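Carboxypeptidase 1 (Deinococcus radiodurans str. R1, PDB 5GIV) is a zinc metallocarboxypeptidase of the M32 family that probably releases amino acids one by one from peptide C termini with broad specificity. Local coordinates at residues Q298-E303 / I424-S429; A430-A435 / E477-Q482. One frame throughout, in Å; residues are numbered along the deposited sequence.

Interaction 1 of 2, residues Q298-E303 / I424-S429; sequences QSRLWE and IGNVLS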
loop_
_atom_site.group_PDB
_atom_site.type_symbol
_atom_site.label_atom_id
_atom_site.label_comp_id
_atom_site.label_asym_id
_atom_site.label_seq_id
_atom_site.Cartn_x
_atom_site.Cartn_y
_atom_site.Cartn_z
ATOM N N GLN A 298 -25.550 -1.755 -6.818
ATOM C CA GLN A 298 -25.350 -0.980 -5.608
ATOM C C GLN A 298 -24.556 0.294 -5.877
ATOM O O GLN A 298 -24.867 1.354 -5.319
ATOM C CB GLN A 298 -24.674 -1.866 -4.574
ATOM C CG GLN A 298 -25.589 -3.025 -4.200
ATOM C CD GLN A 298 -27.004 -2.531 -3.873
ATOM O OE1 GLN A 298 -27.193 -1.744 -2.943
ATOM N NE2 GLN A 298 -27.992 -2.994 -4.634
ATOM N N SER A 299 -23.540 0.224 -6.736
ATOM C CA SER A 299 -22.886 1.458 -7.153
ATOM C C SER A 299 -23.882 2.386 -7.839
ATOM O O SER A 299 -23.909 3.590 -7.570
ATOM C CB SER A 299 -21.693 1.144 -8.053
ATOM O OG SER A 299 -22.072 0.274 -9.091
ATOM N N ARG A 300 -24.728 1.837 -8.708
ATOM C CA ARG A 300 -25.689 2.659 -9.427
ATOM C C ARG A 300 -26.808 3.151 -8.518
ATOM O O ARG A 300 -27.361 4.234 -8.742
ATOM C CB ARG A 300 -26.258 1.871 -10.603
ATOM C CG ARG A 300 -25.232 1.632 -11.704
ATOM C CD ARG A 300 -24.671 2.953 -12.223
ATOM N NE ARG A 300 -24.018 2.782 -13.515
ATOM C CZ ARG A 300 -23.520 3.777 -14.247
ATOM N NH1 ARG A 300 -23.603 5.035 -13.819
ATOM N NH2 ARG A 300 -22.962 3.515 -15.425
ATOM N N LEU A 301 -27.174 2.373 -7.503
ATOM C CA LEU A 301 -28.203 2.834 -6.588
ATOM C C LEU A 301 -27.738 4.085 -5.848
ATOM O O LEU A 301 -28.405 5.128 -5.878
ATOM C CB LEU A 301 -28.570 1.711 -5.617
ATOM C CG LEU A 301 -29.710 1.939 -4.614
ATOM C CD1 LEU A 301 -30.345 0.611 -4.156
ATOM C CD2 LEU A 301 -29.201 2.744 -3.405
ATOM N N TRP A 302 -26.552 4.020 -5.235
ATOM C CA TRP A 302 -26.064 5.163 -4.475
ATOM C C TRP A 302 -25.609 6.299 -5.380
ATOM O O TRP A 302 -25.708 7.467 -4.994
ATOM C CB TRP A 302 -24.937 4.731 -3.545
ATOM C CG TRP A 302 -25.414 3.860 -2.412
ATOM C CD1 TRP A 302 -25.316 2.500 -2.320
ATOM C CD2 TRP A 302 -26.109 4.293 -1.231
ATOM N NE1 TRP A 302 -25.879 2.063 -1.144
ATOM C CE2 TRP A 302 -26.373 3.142 -0.456
ATOM C CE3 TRP A 302 -26.513 5.541 -0.746
ATOM C CZ2 TRP A 302 -27.028 3.200 0.777
ATOM C CZ3 TRP A 302 -27.167 5.595 0.493
ATOM C CH2 TRP A 302 -27.420 4.430 1.232
ATOM N N GLU A 303 -25.142 5.996 -6.589
ATOM C CA GLU A 303 -24.710 7.065 -7.483
ATOM C C GLU A 303 -25.905 7.750 -8.140
ATOM O O GLU A 303 -26.054 8.971 -8.043
ATOM C CB GLU A 303 -23.756 6.523 -8.558
ATOM C CG GLU A 303 -23.375 7.544 -9.633
ATOM C CD GLU A 303 -22.906 6.924 -10.959
ATOM O OE1 GLU A 303 -22.590 7.688 -11.893
ATOM O OE2 GLU A 303 -22.844 5.680 -11.078
ATOM N N ILE A 424 -27.025 -4.884 -16.415
ATOM C CA ILE A 424 -27.744 -5.617 -15.387
ATOM C C ILE A 424 -27.754 -4.825 -14.088
ATOM O O ILE A 424 -28.777 -4.743 -13.405
ATOM C CB ILE A 424 -27.126 -7.022 -15.228
ATOM C CG1 ILE A 424 -27.231 -7.777 -16.554
ATOM C CG2 ILE A 424 -27.794 -7.790 -14.098
ATOM C CD1 ILE A 424 -26.516 -9.104 -16.552
ATOM N N GLY A 425 -26.620 -4.222 -13.731
ATOM C CA GLY A 425 -26.580 -3.395 -12.536
ATOM C C GLY A 425 -27.516 -2.206 -12.626
ATOM O O GLY A 425 -28.182 -1.851 -11.652
ATOM N N ASN A 426 -27.582 -1.573 -13.796
ATOM C CA ASN A 426 -28.501 -0.454 -13.967
ATOM C C ASN A 426 -29.940 -0.897 -13.714
ATOM O O ASN A 426 -30.710 -0.208 -13.027
ATOM C CB ASN A 426 -28.368 0.135 -15.371
ATOM C CG ASN A 426 -27.184 1.065 -15.511
ATOM O OD1 ASN A 426 -26.753 1.704 -14.545
ATOM N ND2 ASN A 426 -26.674 1.178 -16.735
ATOM N N VAL A 427 -30.327 -2.039 -14.289
ATOM C CA VAL A 427 -31.688 -2.533 -14.111
ATOM C C VAL A 427 -31.954 -2.815 -12.637
ATOM O O VAL A 427 -32.921 -2.310 -12.048
ATOM C CB VAL A 427 -31.912 -3.788 -14.974
ATOM C CG1 VAL A 427 -33.287 -4.365 -14.732
ATOM C CG2 VAL A 427 -31.713 -3.467 -16.448
ATOM N N LEU A 428 -31.072 -3.596 -12.008
ATOM C CA LEU A 428 -31.307 -4.029 -10.637
ATOM C C LEU A 428 -31.278 -2.870 -9.649
ATOM O O LEU A 428 -31.918 -2.950 -8.594
ATOM C CB LEU A 428 -30.279 -5.089 -10.248
ATOM C CG LEU A 428 -30.479 -6.473 -10.862
ATOM C CD1 LEU A 428 -29.385 -7.422 -10.412
ATOM C CD2 LEU A 428 -31.850 -7.029 -10.482
ATOM N N SER A 429 -30.575 -1.781 -9.970
ATOM C CA SER A 429 -30.490 -0.659 -9.038
ATOM C C SER A 429 -31.876 -0.123 -8.690
ATOM O O SER A 429 -32.187 0.101 -7.514
ATOM C CB SER A 429 -29.607 0.453 -9.617
ATOM O OG SER A 429 -30.199 1.075 -10.742
#

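Interaction 2 of 2, residues A430-A435 / E477-Q482; sequences AQFYAA and ERATGQ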
loop_
_atom_site.group_PDB
_atom_site.type_symbol
_atom_site.label_atom_id
_atom_site.label_comp_id
_atom_site.label_asym_id
_atom_site.label_seq_id
_atom_site.Cartn_x
_atom_site.Cartn_y
_atom_site.Cartn_z
ATOM N N ALA A 430 -32.723 0.091 -9.704
ATOM C CA ALA A 430 -34.081 0.579 -9.454
ATOM C C ALA A 430 -34.969 -0.491 -8.826
ATOM O O ALA A 430 -35.860 -0.167 -8.031
ATOM C CB ALA A 430 -34.712 1.088 -10.749
ATOM N N GLN A 431 -34.768 -1.759 -9.193
ATOM C CA GLN A 431 -35.558 -2.838 -8.610
ATOM C C GLN A 431 -35.273 -2.965 -7.119
ATOM O O GLN A 431 -36.198 -3.064 -6.307
ATOM C CB GLN A 431 -35.271 -4.149 -9.349
ATOM C CG GLN A 431 -36.078 -5.366 -8.892
ATOM C CD GLN A 431 -35.979 -6.540 -9.880
ATOM O OE1 GLN A 431 -35.570 -6.362 -11.027
ATOM N NE2 GLN A 431 -36.347 -7.744 -9.427
ATOM N N PHE A 432 -33.991 -2.956 -6.736
ATOM C CA PHE A 432 -33.660 -2.975 -5.316
ATOM C C PHE A 432 -34.167 -1.724 -4.620
ATOM O O PHE A 432 -34.708 -1.792 -3.513
ATOM C CB PHE A 432 -32.150 -3.102 -5.112
ATOM C CG PHE A 432 -31.637 -4.492 -5.277
ATOM C CD1 PHE A 432 -32.140 -5.523 -4.493
ATOM C CD2 PHE A 432 -30.651 -4.776 -6.204
ATOM C CE1 PHE A 432 -31.674 -6.808 -4.640
ATOM C CE2 PHE A 432 -30.176 -6.066 -6.354
ATOM C CZ PHE A 432 -30.688 -7.084 -5.576
ATOM N N TYR A 433 -34.020 -0.572 -5.264
ATOM C CA TYR A 433 -34.384 0.671 -4.607
ATOM C C TYR A 433 -35.877 0.723 -4.314
ATOM O O TYR A 433 -36.280 1.099 -3.208
ATOM C CB TYR A 433 -33.963 1.845 -5.475
ATOM C CG TYR A 433 -34.238 3.180 -4.860
ATOM C CD1 TYR A 433 -33.331 3.753 -3.983
ATOM C CD2 TYR A 433 -35.411 3.877 -5.156
ATOM C CE1 TYR A 433 -33.573 4.994 -3.421
ATOM C CE2 TYR A 433 -35.663 5.116 -4.593
ATOM C CZ TYR A 433 -34.739 5.669 -3.728
ATOM O OH TYR A 433 -34.976 6.900 -3.167
ATOM N N ALA A 434 -36.708 0.330 -5.290
ATOM C CA ALA A 434 -38.157 0.366 -5.108
ATOM C C ALA A 434 -38.594 -0.563 -3.986
ATOM O O ALA A 434 -39.526 -0.250 -3.234
ATOM C CB ALA A 434 -38.867 0.002 -6.411
ATOM N N ALA A 435 -37.955 -1.729 -3.876
ATOM C CA ALA A 435 -38.249 -2.608 -2.752
ATOM C C ALA A 435 -37.912 -1.926 -1.434
ATOM O O ALA A 435 -38.630 -2.094 -0.442
ATOM C CB ALA A 435 -37.491 -3.927 -2.894
ATOM N N GLU A 477 -34.858 -12.473 -5.876
ATOM C CA GLU A 477 -36.227 -12.926 -5.660
ATOM C C GLU A 477 -36.662 -12.691 -4.217
ATOM O O GLU A 477 -37.754 -12.175 -3.966
ATOM C CB GLU A 477 -36.336 -14.406 -6.032
ATOM C CG GLU A 477 -37.595 -14.797 -6.775
ATOM C CD GLU A 477 -38.817 -14.774 -5.884
ATOM O OE1 GLU A 477 -39.787 -14.062 -6.223
ATOM O OE2 GLU A 477 -38.805 -15.455 -4.832
ATOM N N ARG A 478 -35.814 -13.064 -3.254
ATOM C CA ARG A 478 -36.174 -12.891 -1.850
ATOM C C ARG A 478 -36.233 -11.420 -1.474
ATOM O O ARG A 478 -37.102 -11.005 -0.699
ATOM C CB ARG A 478 -35.183 -13.618 -0.945
ATOM C CG ARG A 478 -34.992 -15.083 -1.264
ATOM C CD ARG A 478 -33.816 -15.634 -0.502
ATOM N NE ARG A 478 -34.063 -15.619 0.933
ATOM C CZ ARG A 478 -34.702 -16.595 1.576
ATOM N NH1 ARG A 478 -35.150 -17.648 0.896
ATOM N NH2 ARG A 478 -34.901 -16.520 2.891
ATOM N N ALA A 479 -35.324 -10.612 -2.015
ATOM C CA ALA A 479 -35.222 -9.232 -1.559
ATOM C C ALA A 479 -36.322 -8.354 -2.141
ATOM O O ALA A 479 -36.821 -7.458 -1.455
ATOM C CB ALA A 479 -33.848 -8.668 -1.911
ATOM N N THR A 480 -36.718 -8.594 -3.394
ATOM C CA THR A 480 -37.646 -7.715 -4.098
ATOM C C THR A 480 -38.965 -8.376 -4.483
ATOM O O THR A 480 -39.853 -7.683 -4.998
ATOM C CB THR A 480 -36.992 -7.136 -5.367
ATOM O OG1 THR A 480 -36.935 -8.137 -6.385
ATOM C CG2 THR A 480 -35.587 -6.646 -5.080
ATOM N N GLY A 481 -39.119 -9.678 -4.254
ATOM C CA GLY A 481 -40.355 -10.373 -4.521
ATOM C C GLY A 481 -40.527 -10.886 -5.934
ATOM O O GLY A 481 -41.532 -11.554 -6.209
ATOM N N GLN A 482 -39.571 -10.629 -6.827
ATOM C CA GLN A 482 -39.670 -11.070 -8.210
ATOM C C GLN A 482 -38.274 -11.201 -8.805
ATOM O O GLN A 482 -37.289 -10.707 -8.249
ATOM C CB GLN A 482 -40.510 -10.104 -9.041
ATOM C CG GLN A 482 -40.053 -8.667 -8.921
ATOM C CD GLN A 482 -40.928 -7.710 -9.701
ATOM O OE1 GLN A 482 -41.521 -8.078 -10.711
ATOM N NE2 GLN A 482 -41.014 -6.475 -9.235
#

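Interaction 1 of 2, residues Q298-E303 / I424-S429
Arg300 lies against Ser429 and Asn426 where two buried helices of the M32 metallopeptidase fold pack beside the zinc site. The short segments cross at -54°, their axes 8.0 Å apart, and a serine marks the close point. The CB of Ser429 sits 3.8 Å from the CB of Arg300 and equally near the backbone N of Leu301, so one methylene rests against two successive residues of the other helix. Leu301 adds its CD1, which reaches the carbonyl O of Ser429 at 3.9 Å.

Beyond this small packing surface, the Arg300 chain passes obliquely across the side chain of Asn426. With CG anti to its carbonyl carbon and a bend at chi2, it runs past the amide, whose OD1 lies 3.2 Å from Arg300 CG. The same oxygen is 3.1 Å from Arg300 NE, but it approaches the guanidinium obliquely and the N-H points poorly, so this is polar contact without a hydrogen bond; guanidinium and amide planes are 44° apart. The Asn426 amide has its polar partner elsewhere, ND2 bonding to OD1 of Asn358.

The setting shows how second-shell residues are held in a HExxH enzyme. Helix 292-306 brings Glu296 to the metal, and Arg300, one turn later, forms a cation-pi contact with Tyr357. Glu303 OE2 takes a weak, bent bond as part of a salt bridge from Arg300 NH1 and also bonds ND1 of the zinc ligand His266, so one carboxylate oxygen links the arginine to the first shell. On the opposing helix, Ser429 OG turns back to its own backbone, donating to the carbonyl O of Asn426 at 2.7 Å, with the donor tilted 32° from the carbonyl plane.

Interaction 2 of 2, residues A430-A435 / E477-Q482
The Phe432 ring meets the end of helix 472-480 with its rim: the CB of Ala479 lies at the edge, near the ring plane, 4.0 Å from Phe432 CE1. Thr480 CG2 comes to Phe432 CD1 at 3.7 Å from an oblique direction, the two side chains crossing at about a right angle, and Ala435 CB touches the same methyl.

The second flat group is the amide of Gln431. With CG anti to the backbone N (chi1 -177°) and the chain extended beyond it, NE2 donates to Thr480 OG1 at 3.1 Å, nearly straight at 168° and only 8° out of the amide plane. NE2 also bonds the carbonyl O of Ala483, and OE1 accepts from the N of Thr485. A leucine in place of Gln431 would probably leave those backbone groups after the helix without these mates and deprive the threonine hydroxyl of its donor.

Thr480 OG1 in turn bonds the carbonyl O of Ile476, one turn back. Both ends of the buried Gln431 amide are thus paired, so the cost of burying it is probably met by bonds to the helix end and the chain that leaves it.

How the interactions relate
From the N terminus, helix 292-306 supplies residues 298-303, and the chain makes an excursion of 120 residues, nearly half of them helical, before helix 420-439 returns to meet them, closing interaction 1. Interaction 2 then opens on the very next residues of that helix and closes, after 41 intervening residues, at the end of helix 472-480. These loops follow in series and neither nest nor cross. Helix 420-439 serves both: turns near the zinc pack on helix 292-306, which carries the ligand Glu296, while turns farther from the metal touch that helix and also reach helix 472-480. The contacts also meet: Gln298 NE2 packs 3.6 Å from Phe432 CD2, Leu301 CD1 4.0 Å from Tyr433 N.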